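Long-range contact in nucleoside-triphosphatase THEP1 (Aquifex aeolicus, PDB 1YE8), which hydrolyses nucleoside triphosphates such as ATP, GTP, CTP, TTP and UTP to the nucleoside diphosphates and phosphate and has no kinase activity: residues T15-R27 against R165-R178. Numbering follows the deposited sequence.
Sequences TLVKKIVERLGKR and RDVILEDILSLLER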
loop_
_atom_site.group_PDB
_atom_site.type_symbol
_atom_site.label_atom_id
_atom_site.label_comp_id
_atom_site.label_asym_id
_atom_site.label_seq_id
_atom_site.Cartn_x
_atom_site.Cartn_y
_atom_site.Cartn_z
ATOM N N THR A 15 -2.481 -4.305 9.255
ATOM C CA THR A 15 -3.005 -5.547 9.789
ATOM C C THR A 15 -4.107 -6.096 8.900
ATOM O O THR A 15 -4.129 -7.285 8.591
ATOM C CB THR A 15 -3.535 -5.315 11.208
ATOM O OG1 THR A 15 -2.418 -5.161 12.083
ATOM C CG2 THR A 15 -4.287 -6.551 11.752
ATOM N N LEU A 16 -5.026 -5.230 8.489
ATOM C CA LEU A 16 -6.081 -5.646 7.585
ATOM C C LEU A 16 -5.510 -6.092 6.229
ATOM O O LEU A 16 -5.910 -7.131 5.693
ATOM C CB LEU A 16 -7.096 -4.520 7.399
ATOM C CG LEU A 16 -8.204 -4.736 6.380
ATOM C CD1 LEU A 16 -9.049 -5.989 6.692
ATOM C CD2 LEU A 16 -9.086 -3.513 6.326
ATOM N N VAL A 17 -4.587 -5.302 5.665
ATOM C CA VAL A 17 -3.952 -5.692 4.410
ATOM C C VAL A 17 -3.303 -7.090 4.514
ATOM O O VAL A 17 -3.460 -7.897 3.607
ATOM C CB VAL A 17 -2.961 -4.615 3.912
ATOM C CG1 VAL A 17 -2.104 -5.152 2.754
ATOM C CG2 VAL A 17 -3.718 -3.378 3.462
ATOM N N LYS A 18 -2.619 -7.376 5.625
ATOM C CA LYS A 18 -1.997 -8.689 5.816
ATOM C C LYS A 18 -3.043 -9.816 5.836
ATOM O O LYS A 18 -2.825 -10.884 5.264
ATOM C CB LYS A 18 -1.121 -8.687 7.061
ATOM C CG LYS A 18 0.160 -7.885 6.861
ATOM C CD LYS A 18 0.936 -7.696 8.144
ATOM C CE LYS A 18 1.505 -8.999 8.674
ATOM N NZ LYS A 18 2.293 -8.744 9.907
ATOM N N LYS A 19 -4.185 -9.557 6.462
ATOM C CA LYS A 19 -5.275 -10.537 6.474
ATOM C C LYS A 19 -5.784 -10.773 5.054
ATOM O O LYS A 19 -6.085 -11.907 4.674
ATOM C CB LYS A 19 -6.446 -10.057 7.335
ATOM C CG LYS A 19 -6.234 -10.075 8.832
ATOM C CD LYS A 19 -7.432 -9.385 9.517
ATOM C CE LYS A 19 -7.325 -9.391 11.016
ATOM N NZ LYS A 19 -8.525 -8.721 11.590
ATOM N N ILE A 20 -5.896 -9.698 4.271
ATOM C CA ILE A 20 -6.334 -9.802 2.884
ATOM C C ILE A 20 -5.338 -10.629 2.065
ATOM O O ILE A 20 -5.748 -11.518 1.297
ATOM C CB ILE A 20 -6.565 -8.386 2.259
ATOM C CG1 ILE A 20 -7.766 -7.689 2.909
ATOM C CG2 ILE A 20 -6.774 -8.474 0.767
ATOM C CD1 ILE A 20 -7.812 -6.169 2.651
ATOM N N VAL A 21 -4.043 -10.350 2.239
ATOM C CA VAL A 21 -2.983 -11.092 1.548
ATOM C C VAL A 21 -3.062 -12.587 1.873
ATOM O O VAL A 21 -2.988 -13.431 0.960
ATOM C CB VAL A 21 -1.596 -10.515 1.884
ATOM C CG1 VAL A 21 -0.463 -11.447 1.437
ATOM C CG2 VAL A 21 -1.436 -9.122 1.256
ATOM N N GLU A 22 -3.231 -12.914 3.154
ATOM C CA GLU A 22 -3.274 -14.327 3.531
ATOM C C GLU A 22 -4.482 -15.009 2.882
ATOM O O GLU A 22 -4.378 -16.126 2.356
ATOM C CB GLU A 22 -3.296 -14.498 5.046
ATOM C CG GLU A 22 -3.277 -15.960 5.470
ATOM C CD GLU A 22 -3.156 -16.160 6.967
ATOM O OE1 GLU A 22 -4.179 -16.050 7.684
ATOM O OE2 GLU A 22 -2.026 -16.450 7.420
ATOM N N ARG A 23 -5.629 -14.345 2.913
ATOM C CA ARG A 23 -6.822 -14.906 2.289
ATOM C C ARG A 23 -6.702 -15.086 0.787
ATOM O O ARG A 23 -7.183 -16.072 0.229
ATOM C CB ARG A 23 -8.047 -14.071 2.637
ATOM C CG ARG A 23 -8.465 -14.252 4.089
ATOM C CD ARG A 23 -9.132 -15.611 4.378
ATOM N NE ARG A 23 -10.486 -15.626 3.829
ATOM C CZ ARG A 23 -11.545 -15.127 4.457
ATOM N NH1 ARG A 23 -11.405 -14.578 5.657
ATOM N NH2 ARG A 23 -12.737 -15.165 3.873
ATOM N N LEU A 24 -6.076 -14.117 0.123
ATOM C CA LEU A 24 -5.911 -14.169 -1.322
ATOM C C LEU A 24 -4.853 -15.168 -1.801
ATOM O O LEU A 24 -4.892 -15.581 -2.964
ATOM C CB LEU A 24 -5.598 -12.769 -1.865
ATOM C CG LEU A 24 -6.733 -11.737 -1.866
ATOM C CD1 LEU A 24 -6.153 -10.403 -2.280
ATOM C CD2 LEU A 24 -7.885 -12.129 -2.785
ATOM N N GLY A 25 -3.916 -15.555 -0.940
ATOM C CA GLY A 25 -2.898 -16.516 -1.338
ATOM C C GLY A 25 -2.074 -16.027 -2.511
ATOM O O GLY A 25 -1.604 -14.889 -2.523
ATOM N N LYS A 26 -1.924 -16.874 -3.518
ATOM C CA LYS A 26 -1.067 -16.592 -4.660
ATOM C C LYS A 26 -1.655 -15.501 -5.554
ATOM O O LYS A 26 -0.988 -15.017 -6.474
ATOM C CB LYS A 26 -0.814 -17.879 -5.462
ATOM C CG LYS A 26 0.044 -18.913 -4.729
ATOM C CD LYS A 26 0.171 -20.175 -5.569
ATOM C CE LYS A 26 1.246 -21.112 -5.032
ATOM N NZ LYS A 26 0.673 -22.436 -4.642
ATOM N N ARG A 27 -2.889 -15.086 -5.283
ATOM C CA ARG A 27 -3.487 -13.992 -6.049
ATOM C C ARG A 27 -2.864 -12.640 -5.700
ATOM O O ARG A 27 -2.903 -11.721 -6.517
ATOM C CB ARG A 27 -4.983 -13.904 -5.784
ATOM C CG ARG A 27 -5.786 -15.068 -6.355
ATOM C CD ARG A 27 -7.221 -15.083 -5.844
ATOM N NE ARG A 27 -7.969 -13.955 -6.395
ATOM C CZ ARG A 27 -9.202 -13.632 -6.036
ATOM N NH1 ARG A 27 -9.837 -14.368 -5.131
ATOM N NH2 ARG A 27 -9.807 -12.596 -6.597
ATOM N N ARG A 165 -13.303 -2.656 12.117
ATOM C CA ARG A 165 -12.061 -3.438 12.064
ATOM C C ARG A 165 -12.262 -4.954 11.894
ATOM O O ARG A 165 -11.630 -5.596 11.044
ATOM C CB ARG A 165 -11.326 -3.184 13.394
ATOM C CG ARG A 165 -9.886 -3.545 13.451
ATOM C CD ARG A 165 -9.091 -2.537 14.223
ATOM N NE ARG A 165 -9.395 -2.544 15.652
ATOM C CZ ARG A 165 -8.964 -1.613 16.492
ATOM N NH1 ARG A 165 -8.219 -0.611 16.043
ATOM N NH2 ARG A 165 -9.280 -1.673 17.784
ATOM N N ASP A 166 -13.144 -5.507 12.723
ATOM C CA ASP A 166 -13.282 -6.954 12.860
ATOM C C ASP A 166 -14.374 -7.540 11.974
ATOM O O ASP A 166 -14.557 -8.754 11.945
ATOM C CB ASP A 166 -13.529 -7.317 14.328
ATOM C CG ASP A 166 -12.371 -6.905 15.237
ATOM O OD1 ASP A 166 -11.201 -7.178 14.884
ATOM O OD2 ASP A 166 -12.540 -6.304 16.319
ATOM N N VAL A 167 -15.068 -6.684 11.231
ATOM C CA VAL A 167 -16.155 -7.126 10.348
ATOM C C VAL A 167 -15.893 -6.803 8.867
ATOM O O VAL A 167 -16.430 -7.459 7.968
ATOM C CB VAL A 167 -17.555 -6.591 10.828
ATOM C CG1 VAL A 167 -17.520 -5.098 11.086
ATOM C CG2 VAL A 167 -18.670 -6.927 9.840
ATOM N N ILE A 168 -15.039 -5.819 8.609
ATOM C CA ILE A 168 -14.879 -5.298 7.247
ATOM C C ILE A 168 -14.225 -6.260 6.229
ATOM O O ILE A 168 -14.467 -6.146 5.028
ATOM C CB ILE A 168 -14.148 -3.926 7.286
ATOM C CG1 ILE A 168 -14.346 -3.168 5.969
ATOM C CG2 ILE A 168 -12.672 -4.103 7.638
ATOM C CD1 ILE A 168 -15.687 -2.446 5.840
ATOM N N LEU A 169 -13.422 -7.204 6.713
ATOM C CA LEU A 169 -12.718 -8.128 5.820
ATOM C C LEU A 169 -13.608 -8.838 4.789
ATOM O O LEU A 169 -13.272 -8.871 3.613
ATOM C CB LEU A 169 -11.869 -9.133 6.614
ATOM C CG LEU A 169 -11.062 -10.171 5.828
ATOM C CD1 LEU A 169 -10.032 -9.478 4.921
ATOM C CD2 LEU A 169 -10.365 -11.116 6.781
ATOM N N GLU A 170 -14.744 -9.393 5.223
ATOM C CA GLU A 170 -15.619 -10.141 4.317
ATOM C C GLU A 170 -16.291 -9.280 3.234
ATOM O O GLU A 170 -16.492 -9.739 2.091
ATOM C CB GLU A 170 -16.662 -10.956 5.100
ATOM C CG GLU A 170 -16.089 -12.113 5.920
ATOM C CD GLU A 170 -15.217 -13.095 5.134
ATOM O OE1 GLU A 170 -15.373 -13.241 3.896
ATOM O OE2 GLU A 170 -14.379 -13.746 5.780
ATOM N N ASP A 171 -16.636 -8.043 3.589
ATOM C CA ASP A 171 -17.160 -7.081 2.623
ATOM C C ASP A 171 -16.146 -6.905 1.482
ATOM O O ASP A 171 -16.496 -6.993 0.293
ATOM C CB ASP A 171 -17.462 -5.736 3.307
ATOM C CG ASP A 171 -18.461 -5.867 4.452
ATOM O OD1 ASP A 171 -19.262 -6.826 4.451
ATOM O OD2 ASP A 171 -18.512 -5.060 5.408
ATOM N N ILE A 172 -14.887 -6.681 1.872
ATOM C CA ILE A 172 -13.784 -6.504 0.924
ATOM C C ILE A 172 -13.590 -7.758 0.068
ATOM O O ILE A 172 -13.544 -7.672 -1.164
ATOM C CB ILE A 172 -12.475 -6.124 1.683
ATOM C CG1 ILE A 172 -12.614 -4.728 2.310
ATOM C CG2 ILE A 172 -11.252 -6.184 0.743
ATOM C CD1 ILE A 172 -11.462 -4.348 3.249
ATOM N N LEU A 173 -13.501 -8.918 0.722
ATOM C CA LEU A 173 -13.242 -10.170 -0.000
ATOM C C LEU A 173 -14.357 -10.576 -0.969
ATOM O O LEU A 173 -14.071 -11.112 -2.035
ATOM C CB LEU A 173 -12.878 -11.308 0.959
ATOM C CG LEU A 173 -11.541 -11.125 1.695
ATOM C CD1 LEU A 173 -11.356 -12.260 2.676
ATOM C CD2 LEU A 173 -10.342 -11.056 0.744
ATOM N N SER A 174 -15.606 -10.270 -0.619
ATOM C CA SER A 174 -16.724 -10.478 -1.543
ATOM C C SER A 174 -16.612 -9.616 -2.806
ATOM O O SER A 174 -16.843 -10.098 -3.923
ATOM C CB SER A 174 -18.061 -10.217 -0.852
ATOM O OG SER A 174 -19.131 -10.381 -1.772
ATOM N N LEU A 175 -16.255 -8.342 -2.624
ATOM C CA LEU A 175 -16.098 -7.412 -3.743
ATOM C C LEU A 175 -14.990 -7.855 -4.688
ATOM O O LEU A 175 -15.127 -7.750 -5.907
ATOM C CB LEU A 175 -15.850 -5.982 -3.242
ATOM C CG LEU A 175 -17.116 -5.269 -2.753
ATOM C CD1 LEU A 175 -16.777 -4.109 -1.830
ATOM C CD2 LEU A 175 -17.955 -4.813 -3.948
ATOM N N LEU A 176 -13.896 -8.350 -4.122
ATOM C CA LEU A 176 -12.877 -9.025 -4.911
ATOM C C LEU A 176 -13.503 -10.384 -5.277
ATOM O O LEU A 176 -14.473 -10.796 -4.657
ATOM C CB LEU A 176 -11.572 -9.145 -4.106
ATOM C CG LEU A 176 -10.911 -7.820 -3.651
ATOM C CD1 LEU A 176 -9.860 -8.044 -2.576
ATOM C CD2 LEU A 176 -10.311 -7.022 -4.823
ATOM N N GLU A 177 -13.017 -11.074 -6.295
ATOM C CA GLU A 177 -13.668 -12.354 -6.610
ATOM C C GLU A 177 -13.395 -13.362 -5.486
ATOM O O GLU A 177 -12.324 -13.335 -4.892
ATOM C CB GLU A 177 -13.213 -12.902 -7.962
ATOM C CG GLU A 177 -14.307 -13.657 -8.716
ATOM C CD GLU A 177 -13.922 -14.018 -10.148
ATOM O OE1 GLU A 177 -12.764 -13.767 -10.549
ATOM O OE2 GLU A 177 -14.785 -14.555 -10.878
ATOM N N ARG A 178 -14.361 -14.230 -5.177
ATOM C CA ARG A 178 -14.142 -15.264 -4.161
ATOM C C ARG A 178 -12.971 -16.170 -4.528
ATOM O O ARG A 178 -12.949 -16.754 -5.612
ATOM C CB ARG A 178 -15.397 -16.125 -3.940
ATOM C CG ARG A 178 -16.392 -15.590 -2.913
ATOM C CD ARG A 178 -15.811 -15.202 -1.562
ATOM N NE ARG A 178 -16.805 -14.453 -0.799
ATOM C CZ ARG A 178 -16.604 -13.909 0.398
ATOM N NH1 ARG A 178 -15.444 -14.036 1.017
ATOM N NH2 ARG A 178 -17.588 -13.247 0.986
HETATM O O HOH W 1 -8.811 -6.136 10.559
HETATM O O HOH W 2 -13.085 -15.523 0.927
#
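L16 meets I168, L169 and I172 where the helix that follows the P-loop of this RecA-like NTPase packs against the C-terminal helix. Both helices lie over the parallel sheet: L16 and I20 also touch I5 of strand 2-6, and I172 touches I3. Their axes approach to 10.7 Å and cross at -47°. With CG trans to the backbone N (chi1 174°), L16 sends CD2 tip to tip toward I172 CD1, while its CD1 slides past L169. K19 lays CB near L169 CD2, and its extended chain carries NZ to a water that in turn donates to R165 O. The guanidinium of R165 itself turns to V11 O in the P-loop. I20 makes the tightest apolar contact, CG1 to L169 CD1 at 3.5 Å, and crosses I172 at about a right angle. L169 is a knob in the hole formed by L16, K19, I20 and R23, the last closing it with NH1 against L169 CD2.

The R23 chain is bent at chi2 and chi3, which brings its guanidinium over L173: CD1 lies 3.3 Å from the plane, over its centre. R23 NH1 (3.1 Å) and R23 NH2 (2.9 Å) both donate to E170 OE2, which lies near the guanidinium plane, NH2 on the syn lone pair and NH1 tilted out of the carboxylate plane. E170 OE1 accepts from R178 NH1, so one carboxylate lies between two arginines and probably offsets their like charges; a water accepting from R23 NH2 and R178 NH1 also links them. L24 adds looser contacts to L173 and L176. Beyond the turn at G25, L24 CD2 lies over one face of the R27 guanidinium, and R27 holds the C-terminal tail, NH1 donating to E177 O at 2.7 Å from above the carbonyl plane.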